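Local coordinates for glycerol-3-phosphate dehydrogenase [NAD(+)] (Dunaliella salina, PDB 6IUY), which probably interconverts sn-glycerol 3-phosphate and dihydroxyacetone phosphate with NAD(+), and carries a magnesium-binding haloacid dehalogenase-like domain alongside its dehydrogenase, at residues 537-541 with 542-546. Sequence-based numbering, arbitrary orientation.
Sequences AQKRI and AGDDQ
D544 N donates to K539 O at 2.9 Å, tilted 29° from the carbonyl plane, and G543 N reaches R540 O at 3.2 Å from above that carbonyl's plane. These two bonds (6→1 and 5→2), with the positive phi of G543, make the Schellman motif that ends helix 528-541. A542 N adds weak bonds to the O atoms of Q538 and K539. At G543 a side chain would press on the preceding carbonyl oxygen. Among side chains, R540 bends at chi2 (-60°), carrying its guanidinium forward alongside the D544-D545 backbone. D544 O lies at the guanidinium edge, 3.3 Å from R540 NE in a weak bond; D545 O lies over one face, and NH2 bonds to V547 O. With an alanine here, V547 O and D544 O would probably lose this donor, leaving the loop freer to move. D544 CB and K539 CB meet in van der Waals contact at 4.0 Å. With CG anti to the backbone N (chi1 -169°), the D544 carboxylate is turned so that OD2 accepts Q546 N at 3.2 Å on its anti side, an Asx turn, as well as V547 N. The surface turn leads toward helix 549-556 in the dehydrogenase's C-terminal family region, and I541 rests on L477 of helix 454-477. The K539 and R540 carbonyls thus receive loop amides, while the arginine's charge is probably offset by carbonyl dipoles, V547 O foremost, the D544 and D545 carboxylates not touching it.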
ATOM      1  N   ALA A 537      19.017  -6.106  21.812  1.00 44.19           N
ATOM      2  CA  ALA A 537      18.756  -7.530  21.640  1.00 44.59           C
ATOM      3  C   ALA A 537      20.071  -8.300  21.633  1.00 42.50           C
ATOM      4  O   ALA A 537      20.147  -9.385  22.185  1.00 47.60           O
ATOM      5  CB  ALA A 537      17.945  -7.787  20.351  1.00 40.09           C
ATOM      6  N   GLN A 538      21.118  -7.742  21.033  1.00 43.24           N
ATOM      7  CA  GLN A 538      22.437  -8.372  21.121  1.00 45.50           C
ATOM      8  C   GLN A 538      22.899  -8.555  22.567  1.00 49.43           C
ATOM      9  O   GLN A 538      23.484  -9.581  22.927  1.00 47.53           O
ATOM     10  CB  GLN A 538      23.482  -7.560  20.369  1.00 41.40           C
ATOM     11  CG  GLN A 538      23.399  -7.727  18.893  1.00 49.37           C
ATOM     12  CD  GLN A 538      24.149  -6.658  18.151  1.00 47.69           C
ATOM     13  OE1 GLN A 538      24.523  -5.634  18.722  1.00 49.92           O
ATOM     14  NE2 GLN A 538      24.373  -6.885  16.868  1.00 50.58           N
ATOM     15  N   LYS A 539      22.644  -7.553  23.397  1.00 45.69           N
ATOM     16  CA  LYS A 539      23.106  -7.599  24.775  1.00 48.44           C
ATOM     17  C   LYS A 539      22.246  -8.531  25.624  1.00 49.21           C
ATOM     18  O   LYS A 539      22.770  -9.290  26.440  1.00 51.97           O
ATOM     19  CB  LYS A 539      23.128  -6.186  25.368  1.00 45.67           C
ATOM     20  CG  LYS A 539      24.212  -5.314  24.760  1.00 46.34           C
ATOM     21  CD  LYS A 539      24.033  -3.855  25.136  1.00 48.98           C
ATOM     22  CE  LYS A 539      25.045  -2.977  24.424  1.00 51.04           C
ATOM     23  NZ  LYS A 539      26.434  -3.383  24.766  1.00 55.64           N
ATOM     24  N   ARG A 540      20.929  -8.468  25.448  1.00 52.81           N
ATOM     25  CA  ARG A 540      20.019  -9.356  26.174  1.00 53.07           C
ATOM     26  C   ARG A 540      20.364 -10.811  25.930  1.00 53.15           C
ATOM     27  O   ARG A 540      20.427 -11.603  26.865  1.00 55.87           O
ATOM     28  CB  ARG A 540      18.565  -9.114  25.774  1.00 51.89           C
ATOM     29  CG  ARG A 540      17.858  -8.106  26.625  1.00 52.45           C
ATOM     30  CD  ARG A 540      17.813  -8.503  28.089  1.00 52.26           C
ATOM     31  NE  ARG A 540      17.641  -7.300  28.892  1.00 58.11           N
ATOM     32  CZ  ARG A 540      16.468  -6.813  29.277  1.00 59.73           C
ATOM     33  NH1 ARG A 540      15.344  -7.452  28.956  1.00 58.69           N
ATOM     34  NH2 ARG A 540      16.419  -5.700  30.001  1.00 52.47           N
ATOM     35  N   ILE A 541      20.571 -11.153  24.661  1.00 55.22           N
ATOM     36  CA  ILE A 541      20.948 -12.509  24.259  1.00 58.11           C
ATOM     37  C   ILE A 541      22.269 -12.972  24.874  1.00 58.95           C
ATOM     38  O   ILE A 541      22.445 -14.152  25.166  1.00 60.41           O
ATOM     39  CB  ILE A 541      21.076 -12.622  22.723  1.00 56.37           C
ATOM     40  CG1 ILE A 541      19.753 -13.068  22.099  1.00 57.78           C
ATOM     41  CG2 ILE A 541      22.196 -13.584  22.338  1.00 57.89           C
ATOM     42  CD1 ILE A 541      18.779 -11.940  21.832  1.00 50.29           C
ATOM     43  N   ALA A 542      23.198 -12.034  25.048  1.00 57.57           N
ATOM     44  CA  ALA A 542      24.543 -12.339  25.511  1.00 53.83           C
ATOM     45  C   ALA A 542      24.596 -12.502  27.029  1.00 55.61           C
ATOM     46  O   ALA A 542      25.643 -12.813  27.588  1.00 61.48           O
ATOM     47  CB  ALA A 542      25.510 -11.255  25.063  1.00 52.60           C
ATOM     48  N   GLY A 543      23.463 -12.305  27.688  1.00 51.66           N
ATOM     49  CA  GLY A 543      23.402 -12.424  29.126  1.00 57.72           C
ATOM     50  C   GLY A 543      23.035 -11.155  29.868  1.00 57.73           C
ATOM     51  O   GLY A 543      22.532 -11.211  30.987  1.00 61.74           O
ATOM     52  N   ASP A 544      23.279 -10.007  29.253  1.00 55.95           N
ATOM     53  CA  ASP A 544      23.049  -8.728  29.920  1.00 56.05           C
ATOM     54  C   ASP A 544      21.567  -8.488  30.184  1.00 61.05           C
ATOM     55  O   ASP A 544      20.866  -7.923  29.349  1.00 64.87           O
ATOM     56  CB  ASP A 544      23.616  -7.588  29.075  1.00 55.70           C
ATOM     57  CG  ASP A 544      23.649  -6.278  29.818  1.00 57.74           C
ATOM     58  OD1 ASP A 544      24.273  -5.325  29.306  1.00 58.09           O
ATOM     59  OD2 ASP A 544      23.063  -6.215  30.915  1.00 58.76           O
ATOM     60  N   ASP A 545      21.081  -8.904  31.343  1.00 57.91           N
ATOM     61  CA  ASP A 545      19.657  -8.772  31.622  1.00 61.24           C
ATOM     62  C   ASP A 545      19.292  -7.409  32.227  1.00 62.70           C
ATOM     63  O   ASP A 545      18.116  -7.114  32.449  1.00 62.82           O
ATOM     64  CB  ASP A 545      19.207  -9.886  32.556  1.00 72.05           C
ATOM     65  CG  ASP A 545      19.733  -9.703  33.964  1.00 79.35           C
ATOM     66  OD1 ASP A 545      19.008 -10.081  34.910  1.00 85.52           O
ATOM     67  OD2 ASP A 545      20.864  -9.174  34.121  1.00 77.05           O
ATOM     68  N   GLN A 546      20.297  -6.582  32.484  1.00 60.67           N
ATOM     69  CA  GLN A 546      20.065  -5.270  33.078  1.00 62.23           C
ATOM     70  C   GLN A 546      19.973  -4.111  32.069  1.00 56.02           C
ATOM     71  O   GLN A 546      19.399  -3.073  32.378  1.00 54.26           O
ATOM     72  CB  GLN A 546      21.167  -4.977  34.094  1.00 67.83           C
ATOM     73  CG  GLN A 546      21.163  -5.925  35.289  1.00 70.35           C
ATOM     74  CD  GLN A 546      22.510  -5.988  35.972  1.00 81.69           C
ATOM     75  OE1 GLN A 546      23.540  -5.664  35.375  1.00 82.56           O
ATOM     76  NE2 GLN A 546      22.515  -6.411  37.233  1.00 91.08           N
TER